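Local coordinates for protein amidase (Bacillus anthracis, PDB 5EWQ) that is an amidase family enzyme that probably hydrolyses carboxylic acid amides to the acid and ammonia, at residues N359-E364 with E422-T427; E366-V371 with K384-I389. All blocks are in the same frame, centred on the assembly; numbering follows the deposited sequence.

Contact 1. Residues N359-E364 with E422-T427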
loop_
_atom_site.group_PDB
_atom_site.type_symbol
_atom_site.label_atom_id
_atom_site.label_comp_id
_atom_site.label_asym_id
_atom_site.label_seq_id
_atom_site.Cartn_x
_atom_site.Cartn_y
_atom_site.Cartn_z
ATOM N N ASN A 359 5.033 -16.929 -11.494
ATOM C CA ASN A 359 4.777 -15.517 -11.245
ATOM C C ASN A 359 5.290 -14.637 -12.382
ATOM O O ASN A 359 4.605 -13.718 -12.826
ATOM C CB ASN A 359 5.420 -15.090 -9.924
ATOM C CG ASN A 359 4.996 -13.700 -9.491
ATOM O OD1 ASN A 359 3.891 -13.253 -9.796
ATOM N ND2 ASN A 359 5.878 -13.009 -8.777
ATOM N N LEU A 360 6.499 -14.935 -12.851
ATOM C CA LEU A 360 7.166 -14.111 -13.856
ATOM C C LEU A 360 6.499 -14.182 -15.228
ATOM O O LEU A 360 6.228 -13.151 -15.844
ATOM C CB LEU A 360 8.636 -14.517 -13.977
ATOM C CG LEU A 360 9.470 -14.396 -12.700
ATOM C CD1 LEU A 360 10.934 -14.702 -12.980
ATOM C CD2 LEU A 360 9.313 -13.014 -12.080
ATOM N N GLN A 361 6.244 -15.397 -15.705
ATOM C CA GLN A 361 5.624 -15.591 -17.015
ATOM C C GLN A 361 4.216 -15.009 -17.051
ATOM O O GLN A 361 3.754 -14.538 -18.091
ATOM C CB GLN A 361 5.589 -17.076 -17.382
ATOM C CG GLN A 361 6.956 -17.689 -17.633
ATOM C CD GLN A 361 6.872 -19.142 -18.061
ATOM O OE1 GLN A 361 5.797 -19.743 -18.049
ATOM N NE2 GLN A 361 8.008 -19.713 -18.445
ATOM N N THR A 362 3.540 -15.046 -15.908
ATOM C CA THR A 362 2.216 -14.453 -15.774
ATOM C C THR A 362 2.296 -12.943 -15.982
ATOM O O THR A 362 1.379 -12.327 -16.525
ATOM C CB THR A 362 1.600 -14.757 -14.392
ATOM O OG1 THR A 362 1.610 -16.172 -14.162
ATOM C CG2 THR A 362 0.170 -14.244 -14.310
ATOM N N LEU A 363 3.410 -12.358 -15.553
ATOM C CA LEU A 363 3.635 -10.923 -15.680
ATOM C C LEU A 363 4.116 -10.537 -17.077
ATOM O O LEU A 363 3.674 -9.535 -17.637
ATOM C CB LEU A 363 4.654 -10.453 -14.638
ATOM C CG LEU A 363 4.212 -10.470 -13.174
ATOM C CD1 LEU A 363 5.418 -10.516 -12.254
ATOM C CD2 LEU A 363 3.368 -9.250 -12.872
ATOM N N GLU A 364 5.022 -11.340 -17.630
ATOM C CA GLU A 364 5.647 -11.038 -18.915
ATOM C C GLU A 364 4.633 -10.921 -20.049
ATOM O O GLU A 364 4.750 -10.048 -20.909
ATOM C CB GLU A 364 6.689 -12.106 -19.259
ATOM C CG GLU A 364 7.343 -11.924 -20.620
ATOM C CD GLU A 364 8.452 -12.927 -20.874
ATOM O OE1 GLU A 364 8.597 -13.374 -22.031
ATOM O OE2 GLU A 364 9.183 -13.263 -19.917
ATOM N N GLU A 422 -3.021 -18.666 -20.059
ATOM C CA GLU A 422 -4.206 -19.062 -19.304
ATOM C C GLU A 422 -4.066 -20.454 -18.694
ATOM O O GLU A 422 -4.746 -20.783 -17.722
ATOM C CB GLU A 422 -5.448 -19.005 -20.195
ATOM C CG GLU A 422 -5.838 -17.599 -20.625
ATOM C CD GLU A 422 -7.133 -17.567 -21.414
ATOM O OE1 GLU A 422 -7.614 -18.646 -21.818
ATOM O OE2 GLU A 422 -7.672 -16.460 -21.627
ATOM N N LYS A 423 -3.183 -21.266 -19.266
ATOM C CA LYS A 423 -2.925 -22.602 -18.743
ATOM C C LYS A 423 -2.033 -22.537 -17.507
ATOM O O LYS A 423 -2.233 -23.277 -16.544
ATOM C CB LYS A 423 -2.278 -23.484 -19.814
ATOM N N VAL A 424 -1.046 -21.647 -17.545
ATOM C CA VAL A 424 -0.132 -21.459 -16.425
ATOM C C VAL A 424 -0.861 -20.859 -15.225
ATOM O O VAL A 424 -0.672 -21.298 -14.089
ATOM C CB VAL A 424 1.059 -20.557 -16.819
ATOM C CG1 VAL A 424 1.739 -19.986 -15.589
ATOM C CG2 VAL A 424 2.053 -21.335 -17.669
ATOM N N VAL A 425 -1.701 -19.862 -15.487
ATOM C CA VAL A 425 -2.503 -19.231 -14.443
ATOM C C VAL A 425 -3.427 -20.246 -13.776
ATOM O O VAL A 425 -3.600 -20.237 -12.556
ATOM C CB VAL A 425 -3.341 -18.066 -15.008
ATOM C CG1 VAL A 425 -4.243 -17.480 -13.933
ATOM C CG2 VAL A 425 -2.433 -16.994 -15.590
ATOM N N GLN A 426 -4.010 -21.125 -14.585
ATOM C CA GLN A 426 -4.906 -22.164 -14.087
ATOM C C GLN A 426 -4.200 -23.109 -13.118
ATOM O O GLN A 426 -4.680 -23.344 -12.008
ATOM C CB GLN A 426 -5.495 -22.961 -15.253
ATOM C CG GLN A 426 -6.282 -24.200 -14.838
ATOM C CD GLN A 426 -7.611 -23.867 -14.187
ATOM O OE1 GLN A 426 -8.057 -22.720 -14.207
ATOM N NE2 GLN A 426 -8.252 -24.875 -13.608
ATOM N N THR A 427 -3.060 -23.645 -13.543
ATOM C CA THR A 427 -2.304 -24.591 -12.730
ATOM C C THR A 427 -1.730 -23.932 -11.479
ATOM O O THR A 427 -1.612 -24.569 -10.433
ATOM C CB THR A 427 -1.153 -25.228 -13.530
ATOM O OG1 THR A 427 -0.265 -24.203 -13.996
ATOM C CG2 THR A 427 -1.695 -26.002 -14.722
#

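Contact 2. Residues E366-V371 with K384-I389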
loop_
_atom_site.group_PDB
_atom_site.type_symbol
_atom_site.label_atom_id
_atom_site.label_comp_id
_atom_site.label_asym_id
_atom_site.label_seq_id
_atom_site.Cartn_x
_atom_site.Cartn_y
_atom_site.Cartn_z
ATOM N N GLU A 366 1.075 -10.654 -19.595
ATOM C CA GLU A 366 -0.111 -9.869 -19.272
ATOM C C GLU A 366 0.156 -8.368 -19.172
ATOM O O GLU A 366 -0.752 -7.563 -19.378
ATOM C CB GLU A 366 -0.724 -10.372 -17.964
ATOM C CG GLU A 366 -2.226 -10.172 -17.866
ATOM C CD GLU A 366 -2.811 -10.765 -16.601
ATOM O OE1 GLU A 366 -2.030 -11.207 -15.734
ATOM O OE2 GLU A 366 -4.054 -10.792 -16.476
ATOM N N PHE A 367 1.393 -7.993 -18.858
ATOM C CA PHE A 367 1.740 -6.583 -18.695
ATOM C C PHE A 367 1.519 -5.793 -19.980
ATOM O O PHE A 367 0.894 -4.734 -19.965
ATOM C CB PHE A 367 3.193 -6.427 -18.239
ATOM C CG PHE A 367 3.658 -4.999 -18.180
ATOM C CD1 PHE A 367 3.224 -4.158 -17.171
ATOM C CD2 PHE A 367 4.526 -4.498 -19.135
ATOM C CE1 PHE A 367 3.648 -2.843 -17.112
ATOM C CE2 PHE A 367 4.953 -3.184 -19.083
ATOM C CZ PHE A 367 4.513 -2.356 -18.070
ATOM N N LYS A 368 2.037 -6.316 -21.087
ATOM C CA LYS A 368 1.893 -5.671 -22.386
ATOM C C LYS A 368 0.427 -5.492 -22.761
ATOM O O LYS A 368 0.026 -4.440 -23.253
ATOM C CB LYS A 368 2.615 -6.480 -23.465
ATOM C CG LYS A 368 2.417 -5.950 -24.876
ATOM C CD LYS A 368 3.076 -6.854 -25.905
ATOM C CE LYS A 368 2.870 -6.325 -27.315
ATOM N NZ LYS A 368 3.520 -7.192 -28.337
ATOM N N HIS A 369 -0.371 -6.524 -22.511
ATOM C CA HIS A 369 -1.778 -6.513 -22.891
ATOM C C HIS A 369 -2.619 -5.614 -21.986
ATOM O O HIS A 369 -3.476 -4.874 -22.469
ATOM C CB HIS A 369 -2.336 -7.936 -22.886
ATOM C CG HIS A 369 -1.740 -8.818 -23.937
ATOM N ND1 HIS A 369 -0.412 -9.187 -23.935
ATOM C CD2 HIS A 369 -2.288 -9.397 -25.032
ATOM C CE1 HIS A 369 -0.169 -9.959 -24.978
ATOM N NE2 HIS A 369 -1.292 -10.102 -25.661
ATOM N N ASN A 370 -2.377 -5.678 -20.681
ATOM C CA ASN A 370 -3.108 -4.842 -19.734
ATOM C C ASN A 370 -2.839 -3.357 -19.956
ATOM O O ASN A 370 -3.758 -2.540 -19.915
ATOM C CB ASN A 370 -2.754 -5.216 -18.293
ATOM C CG ASN A 370 -3.309 -6.565 -17.886
ATOM O OD1 ASN A 370 -2.797 -7.205 -16.968
ATOM N ND2 ASN A 370 -4.360 -7.005 -18.568
ATOM N N VAL A 371 -1.577 -3.018 -20.191
ATOM C CA VAL A 371 -1.177 -1.631 -20.400
ATOM C C VAL A 371 -1.757 -1.067 -21.695
ATOM O O VAL A 371 -2.321 0.029 -21.706
ATOM C CB VAL A 371 0.360 -1.494 -20.419
ATOM C CG1 VAL A 371 0.777 -0.164 -21.023
ATOM C CG2 VAL A 371 0.919 -1.644 -19.012
ATOM N N LYS A 384 -0.187 5.432 -26.269
ATOM C CA LYS A 384 -1.248 4.454 -26.484
ATOM C C LYS A 384 -0.737 3.019 -26.614
ATOM O O LYS A 384 -1.504 2.116 -26.950
ATOM C CB LYS A 384 -2.061 4.822 -27.724
ATOM C CG LYS A 384 -2.914 6.064 -27.547
ATOM C CD LYS A 384 -3.999 6.139 -28.603
ATOM C CE LYS A 384 -4.946 7.298 -28.340
ATOM N NZ LYS A 384 -5.588 7.198 -26.998
ATOM N N SER A 385 0.548 2.809 -26.347
ATOM C CA SER A 385 1.119 1.464 -26.396
ATOM C C SER A 385 2.440 1.369 -25.642
ATOM O O SER A 385 3.121 2.371 -25.427
ATOM C CB SER A 385 1.322 1.017 -27.847
ATOM O OG SER A 385 2.319 1.794 -28.488
ATOM N N LEU A 386 2.798 0.150 -25.250
ATOM C CA LEU A 386 4.056 -0.098 -24.555
ATOM C C LEU A 386 5.243 0.150 -25.483
ATOM O O LEU A 386 6.338 0.483 -25.029
ATOM C CB LEU A 386 4.089 -1.529 -24.010
ATOM C CG LEU A 386 5.293 -1.936 -23.158
ATOM C CD1 LEU A 386 5.477 -0.975 -21.998
ATOM C CD2 LEU A 386 5.127 -3.361 -22.655
ATOM N N LYS A 387 5.013 -0.006 -26.784
ATOM C CA LYS A 387 6.048 0.226 -27.785
ATOM C C LYS A 387 6.483 1.687 -27.810
ATOM O O LYS A 387 7.667 1.988 -27.967
ATOM C CB LYS A 387 5.557 -0.189 -29.173
ATOM C CG LYS A 387 6.358 -1.312 -29.808
ATOM C CD LYS A 387 5.966 -1.510 -31.264
ATOM C CE LYS A 387 4.473 -1.753 -31.415
ATOM N NZ LYS A 387 4.077 -1.885 -32.845
ATOM N N GLU A 388 5.522 2.590 -27.656
ATOM C CA GLU A 388 5.805 4.020 -27.689
ATOM C C GLU A 388 6.558 4.470 -26.439
ATOM O O GLU A 388 7.372 5.392 -26.495
ATOM C CB GLU A 388 4.508 4.815 -27.845
ATOM C CG GLU A 388 3.790 4.552 -29.160
ATOM C CD GLU A 388 2.435 5.229 -29.238
ATOM O OE1 GLU A 388 1.671 4.921 -30.177
ATOM O OE2 GLU A 388 2.134 6.067 -28.363
ATOM N N ILE A 389 6.281 3.813 -25.316
ATOM C CA ILE A 389 6.983 4.090 -24.067
ATOM C C ILE A 389 8.466 3.771 -24.196
ATOM O O ILE A 389 9.322 4.577 -23.826
ATOM C CB ILE A 389 6.395 3.281 -22.896
ATOM C CG1 ILE A 389 4.947 3.692 -22.642
ATOM C CG2 ILE A 389 7.229 3.473 -21.639
ATOM C CD1 ILE A 389 4.229 2.818 -21.642
#

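Contact 1. Residues N359-E364 with E422-T427
Thr362 and Val424 meet where the first turn of helix 360-377 passes beside helix 418-437, and the contact is carried by four side chains linked in a row: Gln361, Val424, Thr362 and Val425. Val424 points at the other helix and spreads its two methyls over neighbouring partners: CG1, anti to the backbone N (chi1 161°), lies 4.1 Å from Thr362 OG1, while CG2 lies 4.1 Å from Gln361 OE1, the glutamine and valine chains crossing at about a right angle. Thr362 in turn divides its branches. Its hydroxyl goes to the Val424 side and is also hydrogen-bonded to a residue adjoining the segments, and its methyl CG2, anti to its own backbone N, reaches Val425 CG2 at 4.0 Å, again at about a right angle. The axes of segments 360-364 and 422-427 come within 9.8 Å, inclined at 142°, with Thr362 nearest Val425 in register. On the far helix, Thr427 OG1 donates to Val424 O at 2.9 Å, which ties its hydroxyl back to its own backbone; Asp358, just before the first helix, also touches Val424. Only 139 Å² is buried, and the pairing rests on van der Waals contact, one methyl-methyl pair and two methyl-oxygen pairs.

Contact 2. Residues E366-V371 with K384-I389
A pair of consecutive helices, 360-377 and 386-394, joined by a short link, is closed by the leucine that starts the second helix. Leu386 points towards helix 360-377 and has the largest share of the buried area, 84 of 201 Å². Both of its methyls come to Phe367 CE2 from one side of the ring plane, the side Val371 takes: CD2 is 3.6 Å from Phe367 CE2, and CD1 is 3.7 Å from the same carbon. The two side chains cross at about a right angle, and CD2 approaches at a slant to the ring plane. Phe367 is brought there by its first torsion, which sets CG anti to the backbone N (chi1 174°) and carries the CD2-CE2 side of the ring to Leu386. Val371, one turn further along, lays CG2 over one face of this ring, 3.5 Å above its plane and offset to the rim. Leu386 CD2 also rests on the root of Lys368, 4.1 Å from Lys368 CB; beyond it the lysine chain runs out extended, and its NZ is hydrogen-bonded to Glu412 O.

The start of helix 386-394 is loosely capped. Ser385 is the N-cap, its OG accepting a weak bond from Glu388 N at 3.4 Å, whereas Glu388 OE2 takes a nearly straight bond (173°) from Lys384 N, met from above the carboxylate plane. Leu386 N is bonded to Asn372 OD1, which links the cap back to helix 360-377.

Helix 406-412 flanks the contact, with Ile408 and Ser411 touching Phe367 and Glu412 touching Leu386, while Trp171 meets the phenylalanine ring edge-to-face and Ile389 reaches along to Phe375, joining helix 386-394 to the later turns of helix 360-377.

Both contacts use helix 360-377, contact 1 its first turn and contact 2 the turns directly after, and their centres are about 18 Å apart. Along the chain, 366-371 and 384-389 both fall between the two segments of contact 1, so the short connection to helix 386-394 comes first and the pairing with helix 418-437 closes a longer excursion. The residues between 364 and 422 contain several helices and no strand. All four segments lie on the same side of the chain's centre and belong to the amidase domain. Helix 360-377 thus has helix 418-437 beside its start and helix 386-394 beside its middle, within a largely helical outer layer of this single-chain enzyme.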